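Local structure of 433aa long hypothetical phosphoribosylglycinamide formyl transferase (Pyrococcus horikoshii, 2DWC) at residues V2-L7 with G105-P110; I155-H160 with Y173-P178; M339-A344 with L391-D396. The protein belongs to the ATP-grasp family, combining a preATP-grasp domain with a PurT-type C-terminal region, and holds adenosine-5'-diphosphate in the pocket of its ATP-grasp domain. All coordinates share one frame; numbering follows the deposited sequence.

Contact 1: residues V2-L7 with G105-P110; sequences VVMIKL and GYFVVP
M4 and F107 bring the two backbones to a CA–CA distance of 6.5 Å, both in irregular loops, so side chains rather than a strand ladder make the join. M4 lies along the 105-107 backbone. Its CG sits between the backbone N and the carbonyl carbon (chi1 68°), and the chain runs straight on before bending at the sulfur, which leaves SD 3.4 Å from G105 O while CE turns to Y106 O at 3.5 Å. The thioether thus lies against main-chain carbonyls, and farther back along the chain M4 CG approaches F107 CD1 at 3.8 Å, obliquely to the ring. I5 meets the same phenyl group at about a right angle. Its CG1 stands 4.1 Å above one face, off-centre toward the rim; CG2 reaches F107 CD2 at 3.9 Å, and CD1 follows the ring onto CE2. F107 can receive both residues because its CG is anti to its backbone N (chi1 -179°), which swings the ring toward the N-terminal arm. L273 touches both I5 and F107, while V321 of helix 313-322 packs on F107, so the ring is buried although the arm over it is partly exposed. At the start of the second segment, G105 with its positive phi is the C-prime residue of a Schellman motif closing helix 95-103. The chain leaving that turn bonds through F107 and V109 to I86 of strand 85-88, at the border of the parallel sheet of the Rossmann-like preATP-grasp domain.

Contact 2: residues I155-H160 with Y173-P178; sequences IGYPCH and YFVKGP. With ADP (adenosine-5'-diphosphate), chain H.
H160 and F174 turn their rings obliquely to each other, planes at 46°, with F174 CD1 over one imidazole face, 3.4 Å from H160 CE1. The opposite face carries the adenine of ADP: its C5 lies 3.7 Å above the middle of the imidazole, so the histidine is sandwiched between nucleotide and phenyl group. H160 CG is anti to its carbonyl carbon (chi1 -61°), a setting that stands the ring up between these two neighbours. A hydrogen bond between H160 NE2 and H204 ND1 fixes the ring's rotation, and the H204 ring also meets F174 edge-to-face. The far rim of F174 lies alongside P158, which follows a cis peptide bond, with P158 CB 3.4 Å from F174 CZ.

Farther along, Y157 presents one ring face to the chain after the strand. G177 CA and P178 CD each make a CH-pi contact with it, both 3.9 Å from the ring centroid, while V175 CG1 comes in at the ring edge, 3.5 Å from Y157 CE2. Y157 OH, with P178 CG beside it, is hydrogen-bonded to E153 OE2 of helix 145-155. Between Y157 and the H160–F174 pair, C159 and V175 form an antiparallel hydrogen-bonded pair: C159 N gives to V175 O and V175 N to C159 O, both at 2.9 Å, with C159 SG resting on V175 CB.

This is the hairpin of strands 159-163 and 173-175 in the ATP-grasp domain. Strand 173-175 borders the antiparallel sheet, strand 199-203 flanks 159-163 on its other side, and helices 145-155 and 181-185 cover the face bearing C159 and V175.

Contact 3: residues M339-A344 with L391-D396; sequences MLIPAA and LAWDKD
A343 faces W393 and A344 faces A392 in an antiparallel ladder, where the start of strand 343-349 pairs with the end of strand 386-393 in the large mixed sheet.

The hydrogen bonds across the two segments are all main-chain. A344 and A392 form the hydrogen-bonded pair: A344 N gives to A392 O at 2.9 Å and A392 N gives to A344 O at 3.0 Å. Beyond the non-hydrogen-bonded pair A343/W393, D394 N donates to P342 O at 3.1 Å, approaching 34° out of the carbonyl plane, which carries the pairing a step past the strands.

Apolar contacts gather on the A343–W393 face. The two CB atoms lie 4.0 Å apart, and the A343 and W393 CA atoms are also 4.0 Å apart, a close approach for a strand pair. W393 CG sits between its backbone N and carbonyl carbon (chi1 40°), and the indole leads away from the ladder, so I341 meets W393 at CB and at the CD1 corner of the ring. There I341 uses its CG2 and CD1, crossing the indole obliquely. P342 instead lays its ring against a carbonyl: CB comes within 3.2 Å of D394 O, with CD and CG close behind.

Around the ladder, helix 397-409 packs on A392 on the face opposite W393. The dimer partner reaches this corner too, L340 of the second subunit touching I341 and P308 of that subunit touching W393.

As the chain turns toward helix 397-409, D396 OD2 caps E398 N, and D394 OD1 closes an Asx turn by accepting from D396 N at 2.8 Å on the anti side of the carboxylate.

From the N terminus, contact 1 closes first: residues 2-7 return to 105-110 after 97 intervening residues that hold the parallel sheet and its helices, pinning the N-terminal arm to the preATP-grasp domain. Contact 2 is local, joining two strands of a hairpin in the ATP-grasp domain across just 12 residues. Contact 3 closes a 46-residue excursion much later in the chain, tying 339-344 to 391-396, the latter within the PurT C-terminal range. The three loops follow one another in series, with none nested or crossing. They also stay apart in space, their centres 34 to 42 Å from each other, and only contact 2 reaches the nucleotide.

Contact 1: residues V2-L7 with G105-P110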
loop_
_atom_site.group_PDB
_atom_site.type_symbol
_atom_site.label_atom_id
_atom_site.label_comp_id
_atom_site.label_asym_id
_atom_site.label_seq_id
_atom_site.Cartn_x
_atom_site.Cartn_y
_atom_site.Cartn_z
ATOM N N VAL B 2 -23.000 -10.487 20.543
ATOM C CA VAL B 2 -23.328 -9.827 19.242
ATOM C C VAL B 2 -22.418 -8.620 18.943
ATOM O O VAL B 2 -21.754 -8.066 19.833
ATOM C CB VAL B 2 -24.825 -9.349 19.180
ATOM C CG1 VAL B 2 -25.742 -10.559 19.554
ATOM C CG2 VAL B 2 -25.072 -8.195 20.119
ATOM N N VAL B 3 -22.389 -8.235 17.670
ATOM C CA VAL B 3 -21.591 -7.081 17.206
ATOM C C VAL B 3 -22.099 -5.789 17.849
ATOM O O VAL B 3 -23.295 -5.456 17.741
ATOM C CB VAL B 3 -21.705 -6.965 15.668
ATOM C CG1 VAL B 3 -21.107 -5.652 15.177
ATOM C CG2 VAL B 3 -21.068 -8.164 14.989
ATOM N N MET B 4 -21.206 -5.034 18.495
ATOM C CA MET B 4 -21.619 -3.825 19.187
ATOM C C MET B 4 -21.548 -2.553 18.384
ATOM O O MET B 4 -22.027 -1.533 18.875
ATOM C CB MET B 4 -20.825 -3.647 20.492
ATOM C CG MET B 4 -19.330 -3.347 20.254
ATOM S SD MET B 4 -18.596 -3.111 21.934
ATOM C CE MET B 4 -18.628 -4.817 22.477
ATOM N N ILE B 5 -20.947 -2.577 17.171
ATOM C CA ILE B 5 -20.925 -1.361 16.375
ATOM C C ILE B 5 -22.006 -1.490 15.267
ATOM O O ILE B 5 -22.733 -2.461 15.240
ATOM C CB ILE B 5 -19.566 -1.117 15.688
ATOM C CG1 ILE B 5 -19.208 -2.278 14.745
ATOM C CG2 ILE B 5 -18.448 -1.009 16.764
ATOM C CD1 ILE B 5 -18.083 -1.871 13.691
ATOM N N LYS B 6 -22.124 -0.490 14.408
ATOM C CA LYS B 6 -23.107 -0.546 13.339
ATOM C C LYS B 6 -22.482 -0.099 12.029
ATOM O O LYS B 6 -21.312 0.305 11.967
ATOM C CB LYS B 6 -24.280 0.352 13.658
ATOM C CG LYS B 6 -23.854 1.802 13.873
ATOM C CD LYS B 6 -24.996 2.587 14.514
ATOM C CE LYS B 6 -24.532 3.961 14.961
ATOM N NZ LYS B 6 -24.079 4.744 13.782
ATOM N N LEU B 7 -23.270 -0.185 10.969
ATOM C CA LEU B 7 -22.810 0.231 9.635
ATOM C C LEU B 7 -22.355 1.691 9.732
ATOM O O LEU B 7 -23.057 2.580 10.298
ATOM C CB LEU B 7 -23.992 0.075 8.630
ATOM C CG LEU B 7 -23.767 0.609 7.201
ATOM C CD1 LEU B 7 -22.836 -0.264 6.414
ATOM C CD2 LEU B 7 -25.125 0.654 6.482
ATOM N N GLY B 105 -17.906 -2.464 26.807
ATOM C CA GLY B 105 -18.293 -1.702 25.640
ATOM C C GLY B 105 -17.230 -1.363 24.594
ATOM O O GLY B 105 -17.456 -0.454 23.794
ATOM N N TYR B 106 -16.071 -2.033 24.617
ATOM C CA TYR B 106 -15.072 -1.767 23.578
ATOM C C TYR B 106 -15.167 -2.919 22.612
ATOM O O TYR B 106 -15.214 -4.089 23.039
ATOM C CB TYR B 106 -13.650 -1.741 24.155
ATOM C CG TYR B 106 -13.455 -0.549 25.042
ATOM C CD1 TYR B 106 -13.565 -0.670 26.422
ATOM C CD2 TYR B 106 -13.235 0.718 24.497
ATOM C CE1 TYR B 106 -13.472 0.432 27.250
ATOM C CE2 TYR B 106 -13.129 1.844 25.342
ATOM C CZ TYR B 106 -13.254 1.674 26.702
ATOM O OH TYR B 106 -13.165 2.761 27.531
ATOM N N PHE B 107 -15.051 -2.608 21.316
ATOM C CA PHE B 107 -15.238 -3.600 20.278
ATOM C C PHE B 107 -13.985 -4.456 20.001
ATOM O O PHE B 107 -13.015 -3.991 19.401
ATOM C CB PHE B 107 -15.717 -2.894 18.987
ATOM C CG PHE B 107 -15.973 -3.834 17.843
ATOM C CD1 PHE B 107 -16.670 -5.039 18.059
ATOM C CD2 PHE B 107 -15.523 -3.530 16.561
ATOM C CE1 PHE B 107 -16.918 -5.940 17.003
ATOM C CE2 PHE B 107 -15.781 -4.446 15.476
ATOM C CZ PHE B 107 -16.481 -5.645 15.728
ATOM N N VAL B 108 -14.033 -5.695 20.472
ATOM C CA VAL B 108 -12.968 -6.681 20.268
ATOM C C VAL B 108 -13.317 -7.500 19.025
ATOM O O VAL B 108 -14.444 -8.025 18.891
ATOM C CB VAL B 108 -12.866 -7.587 21.496
ATOM C CG1 VAL B 108 -11.817 -8.675 21.293
ATOM C CG2 VAL B 108 -12.507 -6.721 22.724
ATOM N N VAL B 109 -12.344 -7.619 18.123
ATOM C CA VAL B 109 -12.527 -8.276 16.821
ATOM C C VAL B 109 -12.087 -9.727 16.784
ATOM O O VAL B 109 -11.001 -10.064 17.273
ATOM C CB VAL B 109 -11.661 -7.532 15.771
ATOM C CG1 VAL B 109 -11.571 -8.321 14.443
ATOM C CG2 VAL B 109 -12.236 -6.115 15.569
ATOM N N PRO B 110 -12.930 -10.623 16.243
ATOM C CA PRO B 110 -14.282 -10.420 15.669
ATOM C C PRO B 110 -15.256 -10.322 16.848
ATOM O O PRO B 110 -16.306 -9.654 16.760
ATOM C CB PRO B 110 -14.467 -11.657 14.783
ATOM C CG PRO B 110 -13.699 -12.715 15.526
ATOM C CD PRO B 110 -12.435 -11.988 15.992
#

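Contact 2: residues I155-H160 with Y173-P178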
loop_
_atom_site.group_PDB
_atom_site.type_symbol
_atom_site.label_atom_id
_atom_site.label_comp_id
_atom_site.label_asym_id
_atom_site.label_seq_id
_atom_site.Cartn_x
_atom_site.Cartn_y
_atom_site.Cartn_z
ATOM N N ILE B 155 -7.485 -44.810 16.212
ATOM C CA ILE B 155 -7.503 -43.919 15.048
ATOM C C ILE B 155 -6.809 -44.587 13.869
ATOM O O ILE B 155 -7.228 -44.429 12.725
ATOM C CB ILE B 155 -6.792 -42.588 15.370
ATOM C CG1 ILE B 155 -7.646 -41.773 16.350
ATOM C CG2 ILE B 155 -6.500 -41.832 14.089
ATOM C CD1 ILE B 155 -9.018 -41.399 15.823
ATOM N N GLY B 156 -5.751 -45.340 14.163
ATOM C CA GLY B 156 -5.005 -46.030 13.121
ATOM C C GLY B 156 -3.768 -45.242 12.742
ATOM O O GLY B 156 -3.773 -44.017 12.830
ATOM N N TYR B 157 -2.704 -45.920 12.324
ATOM C CA TYR B 157 -1.487 -45.214 11.959
ATOM C C TYR B 157 -1.411 -45.039 10.445
ATOM O O TYR B 157 -2.005 -45.812 9.695
ATOM C CB TYR B 157 -0.247 -45.965 12.463
ATOM C CG TYR B 157 -0.278 -46.310 13.943
ATOM C CD1 TYR B 157 -0.832 -47.519 14.386
ATOM C CD2 TYR B 157 0.255 -45.441 14.896
ATOM C CE1 TYR B 157 -0.847 -47.851 15.748
ATOM C CE2 TYR B 157 0.245 -45.758 16.255
ATOM C CZ TYR B 157 -0.307 -46.968 16.677
ATOM O OH TYR B 157 -0.316 -47.296 18.018
ATOM N N PRO B 158 -0.726 -43.982 9.978
ATOM C CA PRO B 158 -0.047 -42.969 10.790
ATOM C C PRO B 158 -1.111 -41.984 11.281
ATOM O O PRO B 158 -2.104 -41.761 10.596
ATOM C CB PRO B 158 0.907 -42.289 9.795
ATOM C CG PRO B 158 0.980 -43.229 8.654
ATOM C CD PRO B 158 -0.407 -43.785 8.560
ATOM N N CYS B 159 -0.908 -41.409 12.459
ATOM C CA CYS B 159 -1.858 -40.433 12.982
ATOM C C CYS B 159 -1.107 -39.202 13.492
ATOM O O CYS B 159 0.106 -39.241 13.708
ATOM C CB CYS B 159 -2.729 -41.045 14.093
ATOM S SG CYS B 159 -1.807 -41.779 15.480
ATOM N N HIS B 160 -1.832 -38.100 13.649
ATOM C CA HIS B 160 -1.239 -36.851 14.124
ATOM C C HIS B 160 -1.652 -36.578 15.568
ATOM O O HIS B 160 -2.840 -36.599 15.873
ATOM C CB HIS B 160 -1.732 -35.675 13.264
ATOM C CG HIS B 160 -1.359 -35.789 11.822
ATOM N ND1 HIS B 160 -0.231 -35.194 11.298
ATOM C CD2 HIS B 160 -1.945 -36.453 10.798
ATOM C CE1 HIS B 160 -0.140 -35.485 10.013
ATOM N NE2 HIS B 160 -1.167 -36.247 9.684
ATOM N N TYR B 173 3.187 -34.287 16.790
ATOM C CA TYR B 173 4.004 -35.418 16.395
ATOM C C TYR B 173 3.317 -36.241 15.307
ATOM O O TYR B 173 2.089 -36.316 15.261
ATOM C CB TYR B 173 4.288 -36.309 17.602
ATOM C CG TYR B 173 5.565 -37.100 17.458
ATOM C CD1 TYR B 173 6.789 -36.547 17.829
ATOM C CD2 TYR B 173 5.556 -38.381 16.917
ATOM C CE1 TYR B 173 7.984 -37.256 17.666
ATOM C CE2 TYR B 173 6.743 -39.102 16.743
ATOM C CZ TYR B 173 7.954 -38.530 17.120
ATOM O OH TYR B 173 9.135 -39.221 16.935
ATOM N N PHE B 174 4.106 -36.832 14.414
ATOM C CA PHE B 174 3.543 -37.677 13.380
ATOM C C PHE B 174 3.827 -39.110 13.817
ATOM O O PHE B 174 4.929 -39.624 13.617
ATOM C CB PHE B 174 4.195 -37.411 12.029
ATOM C CG PHE B 174 3.511 -38.106 10.888
ATOM C CD1 PHE B 174 2.141 -37.957 10.697
ATOM C CD2 PHE B 174 4.235 -38.881 9.981
ATOM C CE1 PHE B 174 1.491 -38.560 9.617
ATOM C CE2 PHE B 174 3.596 -39.492 8.894
ATOM C CZ PHE B 174 2.215 -39.327 8.712
ATOM N N VAL B 175 2.830 -39.744 14.424
ATOM C CA VAL B 175 2.961 -41.114 14.931
ATOM C C VAL B 175 2.777 -42.162 13.831
ATOM O O VAL B 175 1.672 -42.375 13.334
ATOM C CB VAL B 175 1.923 -41.355 16.057
ATOM C CG1 VAL B 175 2.041 -42.777 16.606
ATOM C CG2 VAL B 175 2.134 -40.337 17.162
ATOM N N LYS B 176 3.867 -42.825 13.457
ATOM C CA LYS B 176 3.799 -43.834 12.411
ATOM C C LYS B 176 3.511 -45.223 12.970
ATOM O O LYS B 176 3.036 -46.115 12.259
ATOM C CB LYS B 176 5.105 -43.842 11.614
ATOM C CG LYS B 176 5.309 -42.593 10.757
ATOM C CD LYS B 176 6.555 -42.719 9.889
ATOM C CE LYS B 176 6.628 -41.600 8.851
ATOM N NZ LYS B 176 7.818 -41.753 7.954
ATOM N N GLY B 177 3.788 -45.395 14.254
ATOM C CA GLY B 177 3.546 -46.675 14.885
ATOM C C GLY B 177 3.568 -46.552 16.391
ATOM O O GLY B 177 3.953 -45.511 16.938
ATOM N N PRO B 178 3.158 -47.613 17.097
ATOM C CA PRO B 178 3.122 -47.650 18.561
ATOM C C PRO B 178 4.421 -47.204 19.214
ATOM O O PRO B 178 4.414 -46.709 20.337
ATOM C CB PRO B 178 2.821 -49.116 18.860
ATOM C CG PRO B 178 1.953 -49.514 17.708
ATOM C CD PRO B 178 2.657 -48.876 16.525
HETATM P PB ADP H . -0.771 -25.595 13.518
HETATM O O1B ADP H . -1.406 -24.260 13.590
HETATM O O2B ADP H . 0.457 -25.911 12.524
HETATM O O3B ADP H . -0.880 -26.654 14.724
HETATM P PA ADP H . -1.951 -27.949 12.550
HETATM O O1A ADP H . -1.125 -28.598 13.592
HETATM O O2A ADP H . -3.509 -28.306 12.735
HETATM O O3A ADP H . -1.859 -26.342 12.595
HETATM O "O5'" ADP H . -1.524 -28.408 11.070
HETATM C "C5'" ADP H . -0.189 -28.199 10.606
HETATM C "C4'" ADP H . 0.035 -29.046 9.354
HETATM O "O4'" ADP H . 0.170 -30.444 9.660
HETATM C "C3'" ADP H . -1.202 -28.960 8.461
HETATM O "O3'" ADP H . -1.146 -27.749 7.702
HETATM C "C2'" ADP H . -0.893 -30.154 7.562
HETATM O "O2'" ADP H . 0.228 -29.843 6.730
HETATM C "C1'" ADP H . -0.483 -31.187 8.614
HETATM N N9 ADP H . -1.671 -31.841 9.209
HETATM C C8 ADP H . -2.282 -31.494 10.337
HETATM N N7 ADP H . -3.299 -32.328 10.566
HETATM C C5 ADP H . -3.328 -33.211 9.580
HETATM C C6 ADP H . -4.148 -34.294 9.268
HETATM N N6 ADP H . -5.131 -34.652 10.088
HETATM N N1 ADP H . -3.906 -34.986 8.146
HETATM C C2 ADP H . -2.909 -34.664 7.342
HETATM N N3 ADP H . -2.109 -33.644 7.609
HETATM C C4 ADP H . -2.291 -32.905 8.708
#

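Contact 3: residues M339-A344 with L391-D396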
loop_
_atom_site.group_PDB
_atom_site.type_symbol
_atom_site.label_atom_id
_atom_site.label_comp_id
_atom_site.label_asym_id
_atom_site.label_seq_id
_atom_site.Cartn_x
_atom_site.Cartn_y
_atom_site.Cartn_z
ATOM N N MET B 339 -10.951 -11.697 -7.625
ATOM C CA MET B 339 -9.494 -11.590 -7.593
ATOM C C MET B 339 -9.081 -10.692 -8.791
ATOM O O MET B 339 -9.781 -10.660 -9.808
ATOM C CB MET B 339 -8.949 -13.013 -7.749
ATOM C CG MET B 339 -7.486 -13.177 -7.968
ATOM S SD MET B 339 -7.269 -14.979 -7.982
ATOM C CE MET B 339 -7.841 -15.406 -9.762
ATOM N N LEU B 340 -7.977 -9.944 -8.675
ATOM C CA LEU B 340 -7.538 -9.097 -9.774
ATOM C C LEU B 340 -6.605 -9.856 -10.725
ATOM O O LEU B 340 -6.747 -9.776 -11.964
ATOM C CB LEU B 340 -6.837 -7.840 -9.228
ATOM C CG LEU B 340 -6.233 -6.896 -10.275
ATOM C CD1 LEU B 340 -7.329 -6.322 -11.168
ATOM C CD2 LEU B 340 -5.470 -5.789 -9.581
ATOM N N ILE B 341 -5.667 -10.614 -10.162
ATOM C CA ILE B 341 -4.687 -11.373 -10.970
ATOM C C ILE B 341 -4.092 -12.474 -10.102
ATOM O O ILE B 341 -3.960 -12.301 -8.887
ATOM C CB ILE B 341 -3.569 -10.422 -11.494
ATOM C CG1 ILE B 341 -2.595 -11.170 -12.430
ATOM C CG2 ILE B 341 -2.762 -9.833 -10.311
ATOM C CD1 ILE B 341 -1.525 -10.222 -13.079
ATOM N N PRO B 342 -3.809 -13.651 -10.682
ATOM C CA PRO B 342 -3.221 -14.713 -9.860
ATOM C C PRO B 342 -1.877 -14.223 -9.310
ATOM O O PRO B 342 -1.175 -13.455 -9.979
ATOM C CB PRO B 342 -3.015 -15.865 -10.860
ATOM C CG PRO B 342 -4.187 -15.690 -11.821
ATOM C CD PRO B 342 -4.150 -14.164 -12.034
ATOM N N ALA B 343 -1.523 -14.695 -8.115
ATOM C CA ALA B 343 -0.244 -14.258 -7.520
ATOM C C ALA B 343 0.231 -15.258 -6.504
ATOM O O ALA B 343 -0.458 -16.217 -6.184
ATOM C CB ALA B 343 -0.405 -12.828 -6.865
ATOM N N ALA B 344 1.436 -15.053 -6.006
ATOM C CA ALA B 344 2.000 -15.964 -5.028
ATOM C C ALA B 344 3.001 -15.229 -4.172
ATOM O O ALA B 344 3.489 -14.159 -4.553
ATOM C CB ALA B 344 2.748 -17.112 -5.760
ATOM N N LEU B 391 6.842 -11.287 -3.552
ATOM C CA LEU B 391 5.467 -11.323 -4.102
ATOM C C LEU B 391 5.629 -11.367 -5.617
ATOM O O LEU B 391 6.462 -10.652 -6.152
ATOM C CB LEU B 391 4.733 -10.015 -3.815
ATOM C CG LEU B 391 3.871 -9.816 -2.581
ATOM C CD1 LEU B 391 3.398 -8.351 -2.545
ATOM C CD2 LEU B 391 2.670 -10.751 -2.652
ATOM N N ALA B 392 4.829 -12.163 -6.312
ATOM C CA ALA B 392 4.941 -12.202 -7.760
ATOM C C ALA B 392 3.544 -12.445 -8.329
ATOM O O ALA B 392 2.734 -13.130 -7.700
ATOM C CB ALA B 392 5.882 -13.336 -8.201
ATOM N N TRP B 393 3.265 -11.913 -9.514
ATOM C CA TRP B 393 1.934 -12.138 -10.117
ATOM C C TRP B 393 2.086 -12.555 -11.583
ATOM O O TRP B 393 3.081 -12.230 -12.238
ATOM C CB TRP B 393 1.101 -10.863 -10.050
ATOM C CG TRP B 393 1.902 -9.564 -10.349
ATOM C CD1 TRP B 393 1.979 -8.908 -11.553
ATOM C CD2 TRP B 393 2.797 -8.857 -9.459
ATOM N NE1 TRP B 393 2.868 -7.852 -11.474
ATOM C CE2 TRP B 393 3.379 -7.800 -10.200
ATOM C CE3 TRP B 393 3.169 -9.022 -8.112
ATOM C CZ2 TRP B 393 4.311 -6.899 -9.638
ATOM C CZ3 TRP B 393 4.105 -8.127 -7.549
ATOM C CH2 TRP B 393 4.657 -7.077 -8.314
ATOM N N ASP B 394 1.061 -13.224 -12.096
ATOM C CA ASP B 394 1.103 -13.667 -13.501
ATOM C C ASP B 394 -0.270 -14.215 -13.838
ATOM O O ASP B 394 -1.023 -14.601 -12.975
ATOM C CB ASP B 394 2.123 -14.785 -13.678
ATOM C CG ASP B 394 2.442 -15.051 -15.146
ATOM O OD1 ASP B 394 1.805 -15.929 -15.765
ATOM O OD2 ASP B 394 3.324 -14.354 -15.669
ATOM N N LYS B 395 -0.589 -14.235 -15.127
ATOM C CA LYS B 395 -1.855 -14.810 -15.561
ATOM C C LYS B 395 -1.904 -16.274 -15.190
ATOM O O LYS B 395 -2.992 -16.862 -15.046
ATOM C CB LYS B 395 -1.987 -14.645 -17.076
ATOM C CG LYS B 395 -2.333 -13.238 -17.466
ATOM C CD LYS B 395 -2.448 -13.062 -18.979
ATOM C CE LYS B 395 -2.923 -11.643 -19.332
ATOM N NZ LYS B 395 -2.029 -10.585 -18.770
ATOM N N ASP B 396 -0.737 -16.895 -15.055
ATOM C CA ASP B 396 -0.638 -18.312 -14.703
ATOM C C ASP B 396 -0.114 -18.401 -13.282
ATOM O O ASP B 396 1.050 -18.036 -13.023
ATOM C CB ASP B 396 0.337 -19.004 -15.678
ATOM C CG ASP B 396 0.459 -20.515 -15.470
ATOM O OD1 ASP B 396 0.884 -21.195 -16.432
ATOM O OD2 ASP B 396 0.168 -21.052 -14.390
#